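Local coordinates for insecticidal crystal protein Cry7Cal (Bacillus thuringiensis, PDB 5ZI1) that is a three-domain delta-endotoxin, an insecticidal toxin active against the locust Locusta migratoria manilensis, probably acting through receptor binding on its target, at residues Phe347-Ile360 with Pro374-Ser388. Numbering follows the deposited sequence.
Sequences FDLLSKDIYQTYSI and PLLRLYGINSSNVLS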
ATOM      1  N   PHE A 347     -11.767  15.223 -18.201  1.00 54.80           N
ATOM      2  CA  PHE A 347     -11.799  13.771 -18.248  1.00 54.30           C
ATOM      3  C   PHE A 347     -12.922  13.287 -17.333  1.00 53.45           C
ATOM      4  O   PHE A 347     -12.981  13.679 -16.164  1.00 56.18           O
ATOM      5  CB  PHE A 347     -10.471  13.171 -17.791  1.00 50.48           C
ATOM      6  CG  PHE A 347      -9.236  13.652 -18.542  1.00 46.99           C
ATOM      7  CD1 PHE A 347      -8.559  14.794 -18.147  1.00 48.65           C
ATOM      8  CD2 PHE A 347      -8.692  12.888 -19.564  1.00 43.73           C
ATOM      9  CE1 PHE A 347      -7.383  15.201 -18.801  1.00 46.17           C
ATOM     10  CE2 PHE A 347      -7.518  13.277 -20.213  1.00 49.64           C
ATOM     11  CZ  PHE A 347      -6.858  14.433 -19.825  1.00 42.96           C
ATOM     12  N   ASP A 348     -13.810  12.437 -17.854  1.00 53.98           N
ATOM     13  CA  ASP A 348     -14.879  11.838 -17.053  1.00 57.30           C
ATOM     14  C   ASP A 348     -14.453  10.420 -16.704  1.00 55.96           C
ATOM     15  O   ASP A 348     -14.423   9.542 -17.573  1.00 59.00           O
ATOM     16  CB  ASP A 348     -16.206  11.856 -17.805  1.00 52.29           C
ATOM     17  CG  ASP A 348     -16.647  13.270 -18.170  1.00 68.26           C
ATOM     18  OD1 ASP A 348     -16.611  13.614 -19.386  1.00 69.46           O
ATOM     19  OD2 ASP A 348     -17.052  14.029 -17.255  1.00 66.05           O
ATOM     20  N   LEU A 349     -14.107  10.199 -15.436  1.00 52.15           N
ATOM     21  CA  LEU A 349     -13.445   8.964 -15.032  1.00 55.82           C
ATOM     22  C   LEU A 349     -14.277   8.053 -14.130  1.00 55.96           C
ATOM     23  O   LEU A 349     -13.834   6.927 -13.862  1.00 53.01           O
ATOM     24  CB  LEU A 349     -12.118   9.283 -14.341  1.00 51.66           C
ATOM     25  CG  LEU A 349     -11.234  10.245 -15.130  1.00 51.41           C
ATOM     26  CD1 LEU A 349      -9.934  10.387 -14.401  1.00 49.49           C
ATOM     27  CD2 LEU A 349     -11.003   9.766 -16.556  1.00 52.92           C
ATOM     28  N   LEU A 350     -15.457   8.479 -13.673  1.00 52.34           N
ATOM     29  CA  LEU A 350     -16.363   7.556 -12.991  1.00 59.15           C
ATOM     30  C   LEU A 350     -16.468   6.254 -13.780  1.00 61.49           C
ATOM     31  O   LEU A 350     -16.573   6.269 -15.009  1.00 68.39           O
ATOM     32  CB  LEU A 350     -17.742   8.197 -12.828  1.00 59.07           C
ATOM     33  CG  LEU A 350     -18.844   7.303 -12.249  1.00 64.48           C
ATOM     34  CD1 LEU A 350     -18.507   6.865 -10.818  1.00 59.17           C
ATOM     35  CD2 LEU A 350     -20.226   7.940 -12.303  1.00 63.50           C
ATOM     36  N   SER A 351     -16.348   5.133 -13.073  1.00 59.56           N
ATOM     37  CA  SER A 351     -16.470   3.747 -13.543  1.00 65.10           C
ATOM     38  C   SER A 351     -15.175   3.207 -14.126  1.00 61.41           C
ATOM     39  O   SER A 351     -15.130   2.012 -14.457  1.00 62.62           O
ATOM     40  CB  SER A 351     -17.532   3.509 -14.636  1.00 68.92           C
ATOM     41  OG  SER A 351     -17.338   4.333 -15.784  1.00 76.39           O
ATOM     42  N   LYS A 352     -14.151   4.026 -14.334  1.00 56.59           N
ATOM     43  CA  LYS A 352     -12.947   3.593 -15.025  1.00 53.88           C
ATOM     44  C   LYS A 352     -11.783   3.432 -14.059  1.00 51.58           C
ATOM     45  O   LYS A 352     -11.546   4.294 -13.208  1.00 47.12           O
ATOM     46  CB  LYS A 352     -12.548   4.597 -16.106  1.00 50.95           C
ATOM     47  CG  LYS A 352     -13.601   4.804 -17.183  1.00 57.73           C
ATOM     48  CD  LYS A 352     -13.084   5.741 -18.267  1.00 56.40           C
ATOM     49  CE  LYS A 352     -14.085   5.894 -19.415  1.00 59.19           C
ATOM     50  NZ  LYS A 352     -14.896   7.131 -19.247  1.00 57.80           N
ATOM     51  N   ASP A 353     -11.032   2.348 -14.218  1.00 48.16           N
ATOM     52  CA  ASP A 353      -9.679   2.278 -13.689  1.00 49.76           C
ATOM     53  C   ASP A 353      -8.760   2.846 -14.753  1.00 48.10           C
ATOM     54  O   ASP A 353      -8.554   2.218 -15.793  1.00 48.54           O
ATOM     55  CB  ASP A 353      -9.260   0.853 -13.347  1.00 48.37           C
ATOM     56  CG  ASP A 353      -9.710   0.428 -11.991  1.00 47.95           C
ATOM     57  OD1 ASP A 353     -10.277   1.269 -11.241  1.00 43.54           O
ATOM     58  OD2 ASP A 353      -9.487  -0.762 -11.690  1.00 45.92           O
ATOM     59  N   ILE A 354      -8.213   4.028 -14.494  1.00 48.93           N
ATOM     60  CA  ILE A 354      -7.114   4.546 -15.297  1.00 46.58           C
ATOM     61  C   ILE A 354      -5.845   3.862 -14.809  1.00 48.07           C
ATOM     62  O   ILE A 354      -5.351   4.163 -13.722  1.00 50.61           O
ATOM     63  CB  ILE A 354      -6.995   6.066 -15.186  1.00 45.54           C
ATOM     64  CG1 ILE A 354      -8.341   6.718 -15.510  1.00 48.09           C
ATOM     65  CG2 ILE A 354      -5.809   6.571 -16.072  1.00 44.88           C
ATOM     66  CD1 ILE A 354      -8.867   6.384 -16.919  1.00 51.42           C
ATOM     67  N   TYR A 355      -5.324   2.938 -15.614  1.00 48.69           N
ATOM     68  CA  TYR A 355      -4.152   2.145 -15.295  1.00 45.91           C
ATOM     69  C   TYR A 355      -2.860   2.692 -15.895  1.00 49.97           C
ATOM     70  O   TYR A 355      -1.789   2.133 -15.624  1.00 48.74           O
ATOM     71  CB  TYR A 355      -4.366   0.707 -15.781  1.00 49.53           C
ATOM     72  CG  TYR A 355      -4.588   0.598 -17.286  1.00 53.40           C
ATOM     73  CD1 TYR A 355      -3.508   0.536 -18.164  1.00 52.86           C
ATOM     74  CD2 TYR A 355      -5.875   0.557 -17.829  1.00 54.59           C
ATOM     75  CE1 TYR A 355      -3.692   0.446 -19.533  1.00 56.13           C
ATOM     76  CE2 TYR A 355      -6.068   0.457 -19.204  1.00 56.54           C
ATOM     77  CZ  TYR A 355      -4.964   0.407 -20.049  1.00 53.08           C
ATOM     78  OH  TYR A 355      -5.125   0.299 -21.407  1.00 56.16           O
ATOM     79  N   GLN A 356      -2.921   3.753 -16.700  1.00 51.99           N
ATOM     80  CA  GLN A 356      -1.713   4.280 -17.329  1.00 50.61           C
ATOM     81  C   GLN A 356      -1.953   5.708 -17.785  1.00 49.60           C
ATOM     82  O   GLN A 356      -3.062   6.059 -18.191  1.00 54.53           O
ATOM     83  CB  GLN A 356      -1.291   3.421 -18.523  1.00 54.19           C
ATOM     84  CG  GLN A 356       0.015   3.836 -19.130  1.00 54.40           C
ATOM     85  CD  GLN A 356       0.387   3.009 -20.339  1.00 53.88           C
ATOM     86  OE1 GLN A 356       1.398   2.305 -20.321  1.00 50.55           O
ATOM     87  NE2 GLN A 356      -0.416   3.099 -21.404  1.00 52.99           N
ATOM     88  N   THR A 357      -0.902   6.525 -17.726  1.00 51.35           N
ATOM     89  CA  THR A 357      -0.932   7.871 -18.288  1.00 48.59           C
ATOM     90  C   THR A 357       0.306   8.093 -19.144  1.00 48.90           C
ATOM     91  O   THR A 357       1.336   7.434 -18.976  1.00 49.02           O
ATOM     92  CB  THR A 357      -1.007   8.968 -17.210  1.00 46.39           C
ATOM     93  OG1 THR A 357       0.166   8.914 -16.387  1.00 43.26           O
ATOM     94  CG2 THR A 357      -2.247   8.780 -16.326  1.00 46.48           C
ATOM     95  N   TYR A 358       0.176   9.028 -20.090  1.00 55.74           N
ATOM     96  CA  TYR A 358       1.259   9.474 -20.957  1.00 45.97           C
ATOM     97  C   TYR A 358       1.225  10.988 -20.951  1.00 47.03           C
ATOM     98  O   TYR A 358       0.144  11.583 -21.049  1.00 49.80           O
ATOM     99  CB  TYR A 358       1.108   8.921 -22.382  1.00 52.90           C
ATOM    100  CG  TYR A 358       2.039   9.541 -23.429  1.00 57.26           C
ATOM    101  CD1 TYR A 358       3.381   9.166 -23.517  1.00 54.02           C
ATOM    102  CD2 TYR A 358       1.570  10.497 -24.321  1.00 54.46           C
ATOM    103  CE1 TYR A 358       4.224   9.727 -24.444  1.00 50.73           C
ATOM    104  CE2 TYR A 358       2.412  11.064 -25.278  1.00 60.14           C
ATOM    105  CZ  TYR A 358       3.732  10.672 -25.334  1.00 60.57           C
ATOM    106  OH  TYR A 358       4.557  11.230 -26.280  1.00 63.48           O
ATOM    107  N   SER A 359       2.391  11.618 -20.798  1.00 42.25           N
ATOM    108  CA  SER A 359       2.428  13.073 -20.728  1.00 46.04           C
ATOM    109  C   SER A 359       3.616  13.628 -21.508  1.00 44.72           C
ATOM    110  O   SER A 359       4.625  12.947 -21.707  1.00 42.64           O
ATOM    111  CB  SER A 359       2.490  13.560 -19.272  1.00 40.88           C
ATOM    112  OG  SER A 359       3.715  13.180 -18.660  1.00 46.67           O
ATOM    113  N   ILE A 360       3.477  14.876 -21.953  1.00 47.07           N
ATOM    114  CA  ILE A 360       4.591  15.662 -22.485  1.00 47.28           C
ATOM    115  C   ILE A 360       4.854  16.786 -21.500  1.00 44.12           C
ATOM    116  O   ILE A 360       3.945  17.562 -21.182  1.00 45.81           O
ATOM    117  CB  ILE A 360       4.315  16.251 -23.888  1.00 49.46           C
ATOM    118  CG1 ILE A 360       3.920  15.181 -24.905  1.00 50.14           C
ATOM    119  CG2 ILE A 360       5.583  16.990 -24.425  1.00 38.50           C
ATOM    120  CD1 ILE A 360       5.072  14.306 -25.333  1.00 55.15           C
ATOM    121  N   PRO A 374       1.595  20.249 -22.104  1.00 48.43           N
ATOM    122  CA  PRO A 374       0.613  20.491 -23.173  1.00 52.98           C
ATOM    123  C   PRO A 374      -0.161  19.254 -23.574  1.00 56.95           C
ATOM    124  O   PRO A 374      -1.191  19.389 -24.254  1.00 52.74           O
ATOM    125  CB  PRO A 374       1.469  21.024 -24.339  1.00 47.22           C
ATOM    126  CG  PRO A 374       2.861  20.566 -24.057  1.00 50.07           C
ATOM    127  CD  PRO A 374       2.994  20.416 -22.562  1.00 48.24           C
ATOM    128  N   LEU A 375       0.271  18.065 -23.145  1.00 51.33           N
ATOM    129  CA  LEU A 375      -0.428  16.844 -23.510  1.00 51.72           C
ATOM    130  C   LEU A 375      -0.452  15.871 -22.332  1.00 52.76           C
ATOM    131  O   LEU A 375       0.573  15.655 -21.671  1.00 49.31           O
ATOM    132  CB  LEU A 375       0.224  16.218 -24.742  1.00 50.41           C
ATOM    133  CG  LEU A 375      -0.383  14.909 -25.249  1.00 58.43           C
ATOM    134  CD1 LEU A 375      -0.131  14.803 -26.751  1.00 51.56           C
ATOM    135  CD2 LEU A 375       0.170  13.661 -24.558  1.00 53.05           C
ATOM    136  N   LEU A 376      -1.632  15.302 -22.079  1.00 51.90           N
ATOM    137  CA  LEU A 376      -1.850  14.275 -21.063  1.00 47.37           C
ATOM    138  C   LEU A 376      -2.887  13.304 -21.608  1.00 45.77           C
ATOM    139  O   LEU A 376      -4.007  13.706 -21.918  1.00 47.95           O
ATOM    140  CB  LEU A 376      -2.332  14.888 -19.745  1.00 48.36           C
ATOM    141  CG  LEU A 376      -2.611  13.968 -18.539  1.00 47.63           C
ATOM    142  CD1 LEU A 376      -1.322  13.385 -17.996  1.00 41.76           C
ATOM    143  CD2 LEU A 376      -3.334  14.739 -17.459  1.00 41.46           C
ATOM    144  N   ARG A 377      -2.512  12.036 -21.735  1.00 51.68           N
ATOM    145  CA  ARG A 377      -3.374  10.983 -22.259  1.00 50.64           C
ATOM    146  C   ARG A 377      -3.600   9.933 -21.173  1.00 49.79           C
ATOM    147  O   ARG A 377      -2.637   9.443 -20.571  1.00 44.56           O
ATOM    148  CB  ARG A 377      -2.723  10.363 -23.502  1.00 50.70           C
ATOM    149  CG  ARG A 377      -3.484   9.259 -24.199  1.00 57.17           C
ATOM    150  CD  ARG A 377      -2.572   8.555 -25.190  1.00 55.98           C
ATOM    151  NE  ARG A 377      -1.953   9.516 -26.091  1.00 69.19           N
ATOM    152  CZ  ARG A 377      -0.693   9.451 -26.520  1.00 67.28           C
ATOM    153  NH1 ARG A 377      -0.242  10.382 -27.348  1.00 66.95           N
ATOM    154  NH2 ARG A 377       0.112   8.470 -26.130  1.00 61.22           N
ATOM    155  N   LEU A 378      -4.860   9.588 -20.928  1.00 47.15           N
ATOM    156  CA  LEU A 378      -5.222   8.586 -19.937  1.00 49.86           C
ATOM    157  C   LEU A 378      -5.681   7.306 -20.618  1.00 52.49           C
ATOM    158  O   LEU A 378      -6.411   7.350 -21.614  1.00 55.13           O
ATOM    159  CB  LEU A 378      -6.337   9.077 -19.008  1.00 54.52           C
ATOM    160  CG  LEU A 378      -6.258  10.422 -18.285  1.00 49.42           C
ATOM    161  CD1 LEU A 378      -7.210  10.403 -17.099  1.00 51.32           C
ATOM    162  CD2 LEU A 378      -4.856  10.727 -17.850  1.00 48.74           C
ATOM    163  N   TYR A 379      -5.262   6.171 -20.064  1.00 48.78           N
ATOM    164  CA  TYR A 379      -5.685   4.846 -20.504  1.00 52.90           C
ATOM    165  C   TYR A 379      -6.552   4.218 -19.419  1.00 55.32           C
ATOM    166  O   TYR A 379      -6.100   4.057 -18.272  1.00 52.34           O
ATOM    167  CB  TYR A 379      -4.485   3.947 -20.784  1.00 55.91           C
ATOM    168  CG  TYR A 379      -3.521   4.427 -21.843  1.00 57.36           C
ATOM    169  CD1 TYR A 379      -2.639   5.478 -21.589  1.00 55.64           C
ATOM    170  CD2 TYR A 379      -3.447   3.794 -23.079  1.00 60.47           C
ATOM    171  CE1 TYR A 379      -1.732   5.904 -22.547  1.00 56.64           C
ATOM    172  CE2 TYR A 379      -2.535   4.218 -24.053  1.00 59.23           C
ATOM    173  CZ  TYR A 379      -1.682   5.272 -23.782  1.00 60.31           C
ATOM    174  OH  TYR A 379      -0.772   5.699 -24.740  1.00 61.03           O
ATOM    175  N   GLY A 380      -7.771   3.816 -19.789  1.00 53.58           N
ATOM    176  CA  GLY A 380      -8.737   3.344 -18.824  1.00 52.26           C
ATOM    177  C   GLY A 380      -9.370   2.026 -19.226  1.00 54.20           C
ATOM    178  O   GLY A 380      -9.309   1.599 -20.377  1.00 50.05           O
ATOM    179  N   ILE A 381      -9.993   1.381 -18.242  1.00 49.01           N
ATOM    180  CA  ILE A 381     -10.748   0.153 -18.474  1.00 50.52           C
ATOM    181  C   ILE A 381     -11.904   0.141 -17.498  1.00 54.10           C
ATOM    182  O   ILE A 381     -11.733   0.473 -16.323  1.00 58.63           O
ATOM    183  CB  ILE A 381      -9.865  -1.109 -18.322  1.00 57.42           C
ATOM    184  CG1 ILE A 381     -10.649  -2.360 -18.736  1.00 56.42           C
ATOM    185  CG2 ILE A 381      -9.280  -1.235 -16.877  1.00 50.55           C
ATOM    186  CD1 ILE A 381      -9.848  -3.660 -18.709  1.00 54.83           C
ATOM    187  N   ASN A 382     -13.085  -0.218 -17.967  1.00 54.25           N
ATOM    188  CA  ASN A 382     -14.241  -0.147 -17.082  1.00 55.00           C
ATOM    189  C   ASN A 382     -14.697  -1.546 -16.689  1.00 54.11           C
ATOM    190  O   ASN A 382     -14.152  -2.555 -17.143  1.00 53.35           O
ATOM    191  CB  ASN A 382     -15.381   0.676 -17.710  1.00 62.48           C
ATOM    192  CG  ASN A 382     -16.138  -0.051 -18.835  1.00 58.16           C
ATOM    193  OD1 ASN A 382     -15.899  -1.223 -19.147  1.00 57.32           O
ATOM    194  ND2 ASN A 382     -17.078   0.670 -19.446  1.00 61.43           N
ATOM    195  N   SER A 383     -15.727  -1.585 -15.839  1.00 57.69           N
ATOM    196  CA  SER A 383     -16.186  -2.838 -15.247  1.00 59.30           C
ATOM    197  C   SER A 383     -16.593  -3.869 -16.291  1.00 64.92           C
ATOM    198  O   SER A 383     -16.602  -5.070 -15.986  1.00 66.37           O
ATOM    199  CB  SER A 383     -17.352  -2.555 -14.316  1.00 62.97           C
ATOM    200  OG  SER A 383     -17.855  -1.258 -14.585  1.00 72.62           O
ATOM    201  N   SER A 384     -16.920  -3.439 -17.511  1.00 62.09           N
ATOM    202  CA  SER A 384     -17.224  -4.358 -18.595  1.00 57.11           C
ATOM    203  C   SER A 384     -15.985  -4.837 -19.337  1.00 57.62           C
ATOM    204  O   SER A 384     -16.125  -5.589 -20.306  1.00 62.33           O
ATOM    205  CB  SER A 384     -18.189  -3.698 -19.576  1.00 60.37           C
ATOM    206  OG  SER A 384     -19.244  -3.053 -18.878  1.00 62.84           O
ATOM    207  N   ASN A 385     -14.791  -4.415 -18.908  1.00 58.69           N
ATOM    208  CA  ASN A 385     -13.508  -4.738 -19.544  1.00 56.24           C
ATOM    209  C   ASN A 385     -13.342  -4.057 -20.897  1.00 57.59           C
ATOM    210  O   ASN A 385     -12.630  -4.565 -21.768  1.00 55.00           O
ATOM    211  CB  ASN A 385     -13.292  -6.247 -19.716  1.00 58.74           C
ATOM    212  CG  ASN A 385     -13.564  -7.031 -18.451  1.00 64.25           C
ATOM    213  OD1 ASN A 385     -13.047  -6.707 -17.377  1.00 64.77           O
ATOM    214  ND2 ASN A 385     -14.387  -8.067 -18.568  1.00 56.50           N
ATOM    215  N   VAL A 386     -13.965  -2.908 -21.112  1.00 52.40           N
ATOM    216  CA  VAL A 386     -13.810  -2.216 -22.383  1.00 61.42           C
ATOM    217  C   VAL A 386     -12.743  -1.133 -22.219  1.00 53.87           C
ATOM    218  O   VAL A 386     -12.839  -0.267 -21.341  1.00 54.30           O
ATOM    219  CB  VAL A 386     -15.158  -1.677 -22.909  1.00 62.40           C
ATOM    220  CG1 VAL A 386     -16.197  -2.765 -22.817  1.00 54.37           C
ATOM    221  CG2 VAL A 386     -15.651  -0.477 -22.141  1.00 66.32           C
ATOM    222  N   LEU A 387     -11.690  -1.222 -23.030  1.00 52.35           N
ATOM    223  CA  LEU A 387     -10.637  -0.217 -22.994  1.00 54.55           C
ATOM    224  C   LEU A 387     -11.152   1.127 -23.492  1.00 56.71           C
ATOM    225  O   LEU A 387     -11.939   1.203 -24.443  1.00 60.88           O
ATOM    226  CB  LEU A 387      -9.452  -0.654 -23.847  1.00 53.14           C
ATOM    227  CG  LEU A 387      -8.792  -1.947 -23.391  1.00 56.53           C
ATOM    228  CD1 LEU A 387      -7.573  -2.225 -24.236  1.00 53.10           C
ATOM    229  CD2 LEU A 387      -8.409  -1.839 -21.918  1.00 58.06           C
ATOM    230  N   SER A 388     -10.709   2.190 -22.834  1.00 55.64           N
ATOM    231  CA  SER A 388     -11.000   3.546 -23.260  1.00 55.11           C
ATOM    232  C   SER A 388      -9.720   4.369 -23.193  1.00 56.96           C
ATOM    233  O   SER A 388      -8.742   4.005 -22.536  1.00 56.72           O
ATOM    234  CB  SER A 388     -12.093   4.187 -22.409  1.00 52.12           C
ATOM    235  OG  SER A 388     -11.630   4.382 -21.084  1.00 60.94           O
TER
HETATM  236  O   HOH W   1     -17.581   3.630 -18.765  1.00 62.12           O
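Tyr355 and Gln356 both face Tyr379, an example of how a classic beta bulge reshapes an antiparallel pair. The backbone of Tyr379 bonds to both bulge residues: Tyr355 N gives to Tyr379 O at 3.0 Å and Tyr379 N to Gln356 O at 2.9 Å, and regular pairing resumes where Tyr358 and Arg377 exchange two bonds. With CG lodged between its backbone N and carbonyl carbon (chi1 60°), the Tyr355 ring is brought against the neighbouring strand and receives Tyr379 CB over its face, 4.0 Å from the centroid. Gln356 extends alongside Tyr379 and sets NE2 over the ring centre, 3.1 Å above its plane, with amide and ring 76° apart; Ser409 binds its OE1. The two strands, 352-365 and 369-382, form a hairpin at the middle of a four-stranded antiparallel sheet in the toxin's second, beta-rich domain. Tyr358 CD2 sits over one face of the Arg377 guanidinium, offset to its rim, 3.1 Å from NH2. That NH2 also donates, in the guanidinium plane, to Tyr379 OH at 3.2 Å, which probably restrains the group's rotation; Tyr407 bonds the same hydroxyl. Around Leu378, on the opposite face from Tyr379, the contact is buried and largely apolar: Leu378 CD1 makes an off-centre CH-pi contact with the Phe347 ring and packs against Leu349, while CD2 lies beside Thr357 CG2 at 3.6 Å. Phe347 and Leu349 belong to the preceding strand and turn, so Leu378 joins this sheet to the one containing strand 294-306. At the far end, one water links Ser351 OG to Asn382 ND2.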